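Putative beta-lactamase-inhibitor-like PepSY-like domain-containing protein (Bacteroides vulgatus ATCC 8482, PDB 3ELG) is of unknown function but adopts a fold like that of the beta-lactamase inhibitor protein BLIP and is a putative periplasmic, PepSY-like protein. Local coordinates at residues A16-I21 with L55-G61; G22-S26 with P74-I78; N111-V115 with L124-D128. All coordinates share one frame; numbering follows the deposited sequence.

Contact 1: A16-I21 with L55-G61; sequences AAREMI and LEFNSKG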
loop_
_atom_site.group_PDB
_atom_site.type_symbol
_atom_site.label_atom_id
_atom_site.label_comp_id
_atom_site.label_asym_id
_atom_site.label_seq_id
_atom_site.Cartn_x
_atom_site.Cartn_y
_atom_site.Cartn_z
ATOM N N ALA A 16 7.697 -4.290 -12.147
ATOM C CA ALA A 16 7.719 -4.723 -10.732
ATOM C C ALA A 16 6.320 -4.636 -10.096
ATOM O O ALA A 16 5.971 -5.441 -9.222
ATOM C CB ALA A 16 8.734 -3.927 -9.943
ATOM N N ALA A 17 5.541 -3.652 -10.551
ATOM C CA ALA A 17 4.166 -3.447 -10.032
ATOM C C ALA A 17 3.265 -4.547 -10.569
ATOM O O ALA A 17 2.457 -5.129 -9.824
ATOM C CB ALA A 17 3.621 -2.043 -10.413
ATOM N N ARG A 18 3.468 -4.887 -11.835
ATOM C CA ARG A 18 2.660 -5.941 -12.473
ATOM C C ARG A 18 2.923 -7.254 -11.764
ATOM O O ARG A 18 2.011 -8.019 -11.472
ATOM C CB ARG A 18 2.961 -6.052 -13.966
ATOM C CG ARG A 18 2.073 -5.275 -14.835
ATOM C CD ARG A 18 2.533 -5.487 -16.299
ATOM N NE ARG A 18 3.535 -4.478 -16.609
ATOM C CZ ARG A 18 4.309 -4.493 -17.689
ATOM N NH1 ARG A 18 4.255 -5.516 -18.531
ATOM N NH2 ARG A 18 5.131 -3.491 -17.908
ATOM N N GLU A 19 4.192 -7.499 -11.452
ATOM C CA GLU A 19 4.578 -8.759 -10.796
ATOM C C GLU A 19 3.981 -8.823 -9.385
ATOM O O GLU A 19 3.458 -9.872 -8.943
ATOM C CB GLU A 19 6.100 -8.914 -10.748
ATOM C CG GLU A 19 6.763 -9.137 -12.113
ATOM C CD GLU A 19 6.476 -10.496 -12.779
ATOM O OE1 GLU A 19 5.829 -11.387 -12.175
ATOM O OE2 GLU A 19 6.926 -10.665 -13.934
HETATM N N MSE A 20 4.038 -7.687 -8.690
HETATM C CA MSE A 20 3.540 -7.591 -7.331
HETATM C C MSE A 20 2.048 -7.931 -7.309
HETATM O O MSE A 20 1.583 -8.700 -6.463
HETATM C CB MSE A 20 3.821 -6.215 -6.701
HETATM C CG MSE A 20 3.386 -6.032 -5.234
HETATM SE SE MSE A 20 1.452 -5.857 -4.960
HETATM C CE MSE A 20 1.529 -4.333 -3.760
ATOM N N ILE A 21 1.310 -7.397 -8.274
ATOM C CA ILE A 21 -0.141 -7.577 -8.345
ATOM C C ILE A 21 -0.452 -9.022 -8.686
ATOM O O ILE A 21 -1.386 -9.636 -8.141
ATOM C CB ILE A 21 -0.787 -6.652 -9.365
ATOM C CG1 ILE A 21 -0.655 -5.214 -8.888
ATOM C CG2 ILE A 21 -2.250 -7.017 -9.552
ATOM C CD1 ILE A 21 -0.825 -4.152 -9.958
ATOM N N LEU A 55 -3.932 0.202 -4.686
ATOM C CA LEU A 55 -2.471 0.127 -4.507
ATOM C C LEU A 55 -1.843 1.356 -5.093
ATOM O O LEU A 55 -2.312 1.892 -6.075
ATOM C CB LEU A 55 -1.959 -1.120 -5.230
ATOM C CG LEU A 55 -2.657 -2.433 -4.926
ATOM C CD1 LEU A 55 -2.120 -3.573 -5.809
ATOM C CD2 LEU A 55 -2.537 -2.807 -3.412
ATOM N N GLU A 56 -0.748 1.786 -4.489
ATOM C CA GLU A 56 0.015 2.872 -5.063
ATOM C C GLU A 56 1.438 2.383 -5.161
ATOM O O GLU A 56 1.912 1.658 -4.291
ATOM C CB GLU A 56 -0.085 4.120 -4.203
ATOM C CG GLU A 56 0.343 5.342 -4.907
ATOM C CD GLU A 56 0.037 6.556 -4.094
ATOM O OE1 GLU A 56 0.342 6.516 -2.877
ATOM O OE2 GLU A 56 -0.504 7.532 -4.659
ATOM N N PHE A 57 2.091 2.770 -6.255
ATOM C CA PHE A 57 3.464 2.395 -6.529
ATOM C C PHE A 57 4.295 3.610 -6.929
ATOM O O PHE A 57 3.772 4.580 -7.529
ATOM C CB PHE A 57 3.571 1.419 -7.686
ATOM C CG PHE A 57 2.803 0.144 -7.472
ATOM C CD1 PHE A 57 1.482 0.043 -7.868
ATOM C CD2 PHE A 57 3.415 -0.974 -6.920
ATOM C CE1 PHE A 57 0.793 -1.123 -7.662
ATOM C CE2 PHE A 57 2.722 -2.144 -6.681
ATOM C CZ PHE A 57 1.420 -2.245 -7.071
ATOM N N ASN A 58 5.579 3.527 -6.633
ATOM C CA ASN A 58 6.508 4.585 -7.094
ATOM C C ASN A 58 6.912 4.386 -8.517
ATOM O O ASN A 58 6.407 3.507 -9.204
ATOM C CB ASN A 58 7.722 4.769 -6.152
ATOM C CG ASN A 58 8.703 3.619 -6.198
ATOM O OD1 ASN A 58 8.659 2.762 -7.088
ATOM N ND2 ASN A 58 9.664 3.623 -5.241
ATOM N N SER A 59 7.844 5.226 -8.949
ATOM C CA SER A 59 8.205 5.290 -10.364
ATOM C C SER A 59 8.838 4.017 -10.859
ATOM O O SER A 59 8.818 3.731 -12.077
ATOM C CB SER A 59 9.068 6.514 -10.692
ATOM O OG SER A 59 10.358 6.363 -10.147
ATOM N N LYS A 60 9.378 3.257 -9.903
ATOM C CA LYS A 60 10.057 1.985 -10.135
ATOM C C LYS A 60 9.173 0.764 -9.911
ATOM O O LYS A 60 9.616 -0.391 -10.058
ATOM C CB LYS A 60 11.288 1.891 -9.250
ATOM C CG LYS A 60 12.276 2.968 -9.586
ATOM C CD LYS A 60 13.343 3.109 -8.532
ATOM C CE LYS A 60 14.109 1.822 -8.359
ATOM N NZ LYS A 60 15.425 2.079 -7.686
ATOM N N GLY A 61 7.916 1.011 -9.585
ATOM C CA GLY A 61 7.003 -0.095 -9.329
ATOM C C GLY A 61 7.102 -0.700 -7.929
ATOM O O GLY A 61 6.571 -1.780 -7.660
HETATM O O HOH W 1 9.833 -2.454 -12.639
#
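Ala17 sits squarely on the ring of Phe57, and this pairing joins helix 15-24 to strand 54-57 in the BLIP-like fold, where the helix packs on one side of the antiparallel sheet. The axes of helix segment 16-21 and strand 55-57 run roughly antiparallel, at 152°, and approach to 10.1 Å. The side chains that meet between them are apolar, and no direct hydrogen bond joins the two segments.

Phe57 is the central element. Ala17 CB stands 3.6 Å from the ring centroid and only 9° off the ring normal, a CH-pi contact over the middle of one face. Met20, a selenomethionine in this crystal, reaches the same ring from a different direction: its SE lies at the ring edge, 5.4 Å from the centroid, in a Met-aromatic contact. A trans first torsion (chi1 -177°) sends its CG away from the backbone N, and the bent chain beyond brings Met20 CE to 3.8 Å from Phe57 CE2. Ile21 leans in one step further along the helix, with CG1 3.8 Å from Leu55 CD1 and CD1 near the far end of the Phe57 ring. Trp63 and Ile66 of strand 63-67 also press on Met20, so the selenium side chain is wedged between helix and sheet.

Strand 54-57 turns back toward strand 63-67 through a type I turn, Asn58 to Gly61. In an Asx turn Lys60 N donates to Asn58 OD1 in a bent bond from above the carbonyl plane; Glu62 N is a second donor to the same oxygen. The turn brings Gly61 close under the helix, its CA 4.4 Å from the CA of Ala17. Beside it one water accepts from Ala16 N at 2.9 Å and donates weakly to Lys60 O at 3.3 Å.

Contact 2: G22-S26 with P74-I78; sequences GKHFS and PSTFI
The backbone N of Phe77 donates to Pro74 O at 3.1 Å, and this bond, together with a similar one from Ile78 N to Ser75 O, winds residues 75-77 into a short 3-10 turn. The turn places Pro74, Thr76 and Phe77 together against the C-terminal end of helix 15-24, where His24 and Phe25 meet them. Across the interface itself no hydrogen bond forms; the groups meet by packing alone.

His24 and Phe77 make an edge-to-face aromatic pair. Their centroids are 4.8 Å apart and their planes are inclined at 60°, with the edge of Phe77 presented to the face of His24. With CG opposite its carbonyl carbon (chi1 -66°), His24 turns its ring toward Phe77. Phe77 CZ does the touching, 3.6 Å from His24 CG, and lies toward the rim of the imidazole instead of over its centre. The opposite imidazole face is covered by CG of the neighbouring Lys23. Thr76 approaches His24 from the opposing direction and brings CG2 to 3.6 Å from His24 CE1; the same methyl also lies over one face of the Phe77 ring.

Phe25, the first residue to depart from helical backbone angles, takes the inner side. Its side chain crosses that of Pro74 at about a right angle, Phe25 CZ coming to 4.1 Å from Pro74 CD, and Phe25 CE2 rests 4.1 Å from Phe77 CE2. Ile66 contacts both phenylalanines, while the Trp63 ring makes a further edge-to-face pair with Phe77, linking the turn to strand 63-67.

Because the imidazole has Phe77 CZ over the rim of one face and Lys23 CG over the centre of the other, its rotation is probably restricted. Helix end and 3-10 turn are thus joined without a polar bond, probably through dispersion and the electrostatics of an edge-to-face pair.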
loop_
_atom_site.group_PDB
_atom_site.type_symbol
_atom_site.label_atom_id
_atom_site.label_comp_id
_atom_site.label_asym_id
_atom_site.label_seq_id
_atom_site.Cartn_x
_atom_site.Cartn_y
_atom_site.Cartn_z
ATOM N N GLY A 22 0.331 -9.568 -9.598
ATOM C CA GLY A 22 0.131 -10.962 -10.022
ATOM C C GLY A 22 0.434 -11.978 -8.927
ATOM O O GLY A 22 -0.193 -13.029 -8.853
ATOM N N LYS A 23 1.370 -11.653 -8.061
ATOM C CA LYS A 23 1.828 -12.557 -7.021
ATOM C C LYS A 23 0.882 -12.508 -5.835
ATOM O O LYS A 23 0.482 -13.546 -5.285
ATOM C CB LYS A 23 3.281 -12.244 -6.616
ATOM C CG LYS A 23 3.808 -13.092 -5.494
ATOM C CD LYS A 23 5.299 -12.848 -5.275
ATOM C CE LYS A 23 5.866 -13.752 -4.199
ATOM N NZ LYS A 23 7.324 -13.471 -3.937
ATOM N N HIS A 24 0.519 -11.292 -5.437
ATOM C CA HIS A 24 -0.106 -11.072 -4.157
ATOM C C HIS A 24 -1.608 -10.812 -4.171
ATOM O O HIS A 24 -2.255 -10.892 -3.106
ATOM C CB HIS A 24 0.579 -9.963 -3.422
ATOM C CG HIS A 24 1.980 -10.279 -3.041
ATOM N ND1 HIS A 24 2.288 -11.228 -2.081
ATOM C CD2 HIS A 24 3.159 -9.841 -3.537
ATOM C CE1 HIS A 24 3.600 -11.346 -2.003
ATOM N NE2 HIS A 24 4.150 -10.500 -2.857
ATOM N N PHE A 25 -2.129 -10.506 -5.364
ATOM C CA PHE A 25 -3.541 -10.169 -5.613
ATOM C C PHE A 25 -4.105 -10.921 -6.809
ATOM O O PHE A 25 -4.838 -10.388 -7.664
ATOM C CB PHE A 25 -3.711 -8.623 -5.730
ATOM C CG PHE A 25 -3.307 -7.904 -4.476
ATOM C CD1 PHE A 25 -4.159 -7.836 -3.401
ATOM C CD2 PHE A 25 -2.038 -7.388 -4.333
ATOM C CE1 PHE A 25 -3.794 -7.245 -2.247
ATOM C CE2 PHE A 25 -1.625 -6.797 -3.144
ATOM C CZ PHE A 25 -2.506 -6.702 -2.102
ATOM N N SER A 26 -3.766 -12.210 -6.877
ATOM C CA SER A 26 -4.181 -13.029 -8.008
ATOM C C SER A 26 -5.679 -13.317 -7.982
ATOM O O SER A 26 -6.220 -13.837 -8.938
ATOM C CB SER A 26 -3.433 -14.362 -8.038
ATOM O OG SER A 26 -3.640 -15.069 -6.824
ATOM N N PRO A 74 -2.148 -8.452 3.150
ATOM C CA PRO A 74 -1.326 -9.667 3.259
ATOM C C PRO A 74 -0.098 -9.488 4.163
ATOM O O PRO A 74 0.627 -8.500 4.076
ATOM C CB PRO A 74 -0.940 -9.939 1.799
ATOM C CG PRO A 74 -2.017 -9.362 1.010
ATOM C CD PRO A 74 -2.397 -8.084 1.750
ATOM N N SER A 75 0.112 -10.467 5.031
ATOM C CA SER A 75 1.075 -10.317 6.128
ATOM C C SER A 75 2.515 -10.129 5.639
ATOM O O SER A 75 3.358 -9.571 6.338
ATOM C CB SER A 75 0.982 -11.515 7.087
ATOM O OG SER A 75 1.410 -12.669 6.413
ATOM N N THR A 76 2.787 -10.553 4.420
ATOM C CA THR A 76 4.147 -10.463 3.883
ATOM C C THR A 76 4.660 -9.022 3.802
ATOM O O THR A 76 5.855 -8.748 3.783
ATOM C CB THR A 76 4.240 -11.163 2.499
ATOM O OG1 THR A 76 5.612 -11.266 2.110
ATOM C CG2 THR A 76 3.448 -10.391 1.466
ATOM N N PHE A 77 3.716 -8.100 3.753
ATOM C CA PHE A 77 4.008 -6.688 3.539
ATOM C C PHE A 77 4.358 -5.946 4.854
ATOM O O PHE A 77 4.874 -4.811 4.859
ATOM C CB PHE A 77 2.818 -6.012 2.881
ATOM C CG PHE A 77 2.589 -6.441 1.413
ATOM C CD1 PHE A 77 3.555 -6.207 0.449
ATOM C CD2 PHE A 77 1.411 -7.042 1.049
ATOM C CE1 PHE A 77 3.345 -6.604 -0.858
ATOM C CE2 PHE A 77 1.186 -7.417 -0.276
ATOM C CZ PHE A 77 2.160 -7.193 -1.224
ATOM N N ILE A 78 4.034 -6.606 5.954
ATOM C CA ILE A 78 4.196 -6.027 7.304
ATOM C C ILE A 78 5.541 -6.476 7.852
ATOM O O ILE A 78 5.803 -7.699 8.017
ATOM C CB ILE A 78 3.014 -6.392 8.254
ATOM C CG1 ILE A 78 1.691 -5.973 7.618
ATOM C CG2 ILE A 78 3.217 -5.692 9.587
ATOM C CD1 ILE A 78 0.510 -6.341 8.442
#

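Contact 3: N111-V115 with L124-D128; sequences NGLEV and LKLSD
The C-terminal beta hairpin, strands 114-117 and 123-127, forms one edge of the antiparallel sheet of this BLIP-like fold, and Glu114 pairs with Ser127 across it. Both bonds of a hydrogen-bonded antiparallel pair are present: Ser127 N donates to Glu114 O at 2.8 Å and almost straight (173°), while Glu114 N donates to Ser127 O at 3.1 Å with a bend to 154°. Val115 and Leu126 form the adjoining non-hydrogen-bonded pair. Further along, Leu124 and Lys125 both face Asp116, a classic beta bulge.

The two sheet faces differ in character. On one, Val115 and Leu126 lie side by side and point the same way, Val115 CG2 3.8 Å from Leu126 CD2, with Tyr90 touching both.

The other face is acidic. Glu114 has CG anti to its own N (chi1 -175°) and is extended beyond, which carries its carboxylate out past Ser127 to the chain terminus. In one of its two conformers Ser127 OG is hydrogen-bonded to Asp116 OD2. Glu114 OE1 and Asp128 OXT are only 3.5 Å apart, two acceptors of like charge, and Asp116 and Glu106 add further carboxylates around Glu114 OE2. Such crowding could raise the proton affinity of one of these groups. One water lies 2.9 Å from Glu114 OE2 and 3.0 Å from Asp128 OXT, with more acceptors in reach than it has protons. A separate water closes the end of the hairpin, donating to Gly112 O at 2.8 Å and to Asp128 O at 2.9 Å.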
loop_
_atom_site.group_PDB
_atom_site.type_symbol
_atom_site.label_atom_id
_atom_site.label_comp_id
_atom_site.label_asym_id
_atom_site.label_seq_id
_atom_site.Cartn_x
_atom_site.Cartn_y
_atom_site.Cartn_z
ATOM N N ASN A 111 -10.882 0.032 12.411
ATOM C CA ASN A 111 -11.582 1.117 13.131
ATOM C C ASN A 111 -11.072 2.518 12.796
ATOM O O ASN A 111 -11.536 3.530 13.321
ATOM C CB ASN A 111 -11.590 0.864 14.645
ATOM C CG ASN A 111 -10.244 1.135 15.305
ATOM O OD1 ASN A 111 -9.227 1.260 14.636
ATOM N ND2 ASN A 111 -10.239 1.228 16.628
ATOM N N GLY A 112 -10.112 2.565 11.891
ATOM C CA GLY A 112 -9.570 3.807 11.421
ATOM C C GLY A 112 -8.389 4.372 12.193
ATOM O O GLY A 112 -7.848 5.421 11.862
ATOM N N LEU A 113 -8.065 3.710 13.283
ATOM C CA LEU A 113 -6.854 4.064 14.033
ATOM C C LEU A 113 -5.666 3.909 13.096
ATOM O O LEU A 113 -5.598 2.906 12.383
ATOM C CB LEU A 113 -6.681 3.131 15.219
ATOM C CG LEU A 113 -6.253 3.690 16.561
ATOM C CD1 LEU A 113 -7.159 4.882 16.962
ATOM C CD2 LEU A 113 -6.242 2.543 17.587
ATOM N N GLU A 114 -4.740 4.873 13.122
ATOM C CA GLU A 114 -3.479 4.746 12.380
ATOM C C GLU A 114 -2.341 4.595 13.349
ATOM O O GLU A 114 -2.242 5.328 14.306
ATOM C CB GLU A 114 -3.245 5.942 11.499
ATOM C CG GLU A 114 -1.999 5.800 10.605
ATOM C CD GLU A 114 -1.633 7.083 9.877
ATOM O OE1 GLU A 114 -2.471 7.561 9.083
ATOM O OE2 GLU A 114 -0.502 7.585 10.072
ATOM N N VAL A 115 -1.583 3.534 13.157
ATOM C CA VAL A 115 -0.445 3.242 14.014
ATOM C C VAL A 115 0.831 3.507 13.237
ATOM O O VAL A 115 1.087 2.885 12.197
ATOM C CB VAL A 115 -0.482 1.770 14.547
ATOM C CG1 VAL A 115 0.530 1.617 15.664
ATOM C CG2 VAL A 115 -1.904 1.370 15.018
ATOM N N LEU A 124 6.001 4.896 16.992
ATOM C CA LEU A 124 6.070 6.316 17.193
ATOM C C LEU A 124 4.847 6.870 17.883
ATOM O O LEU A 124 4.940 7.507 18.893
ATOM C CB LEU A 124 6.257 7.019 15.850
ATOM C CG LEU A 124 7.603 6.767 15.147
ATOM C CD1 LEU A 124 7.506 7.354 13.735
ATOM C CD2 LEU A 124 8.801 7.339 15.925
ATOM N N LYS A 125 3.683 6.638 17.290
ATOM C CA LYS A 125 2.433 7.246 17.828
ATOM C C LYS A 125 1.201 6.706 17.137
ATOM O O LYS A 125 1.274 6.116 16.068
ATOM C CB LYS A 125 2.433 8.781 17.662
ATOM C CG LYS A 125 2.453 9.238 16.187
ATOM C CD LYS A 125 2.510 10.769 16.045
ATOM C CE LYS A 125 2.414 11.178 14.572
ATOM N NZ LYS A 125 1.949 12.602 14.304
ATOM N N LEU A 126 0.073 6.925 17.792
ATOM C CA LEU A 126 -1.219 6.736 17.182
ATOM C C LEU A 126 -1.569 8.035 16.490
ATOM O O LEU A 126 -1.342 9.111 16.998
ATOM C CB LEU A 126 -2.322 6.437 18.220
ATOM C CG LEU A 126 -2.276 5.040 18.854
ATOM C CD1 LEU A 126 -3.490 4.849 19.803
ATOM C CD2 LEU A 126 -2.185 3.975 17.772
ATOM N N SER A 127 -2.167 7.903 15.321
ATOM C CA SER A 127 -2.697 9.063 14.604
ATOM C C SER A 127 -3.934 8.702 13.796
ATOM O O SER A 127 -4.659 7.757 14.123
ATOM C CB SER A 127 -1.627 9.714 13.720
ATOM O OG SER A 127 -0.963 8.802 12.862
ATOM N N ASP A 128 -4.148 9.469 12.732
ATOM C CA ASP A 128 -5.264 9.200 11.859
ATOM C C ASP A 128 -5.100 9.796 10.466
ATOM O O ASP A 128 -6.003 9.561 9.649
ATOM C CB ASP A 128 -6.572 9.657 12.494
ATOM C CG ASP A 128 -6.720 11.175 12.542
ATOM O OD1 ASP A 128 -5.838 11.918 12.044
ATOM O OD2 ASP A 128 -7.739 11.605 13.109
ATOM O OXT ASP A 128 -4.103 10.462 10.147
HETATM O O HOH W 2 -7.113 6.834 9.586
HETATM O O HOH W 3 -1.119 10.413 10.288
HETATM O O HOH W 4 -4.634 9.333 7.405
HETATM O O HOH W 5 -2.483 9.895 8.427
#

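How the contacts relate
Contacts 1 and 2 share helix 15-24 and are neighbours, their centres 12 Å apart. Along the chain their segments alternate: the earlier part of the helix meets strand 54-57, and its end meets the turn before helix 80-89. They merge into one apolar core: Met20 SE lies 3.7 Å from Phe25 CE2, and Met20 CE lies 3.9 Å from Phe77 CZ. Contact 3 follows later in sequence, with its centre 25 Å from that of contact 1 and on the other side of the chain's centre. It reaches the same nine-stranded sheet as contact 1, but at an outermost strand. Helix packing thus covers one part of the sheet, whereas hairpin pairing finishes its edge.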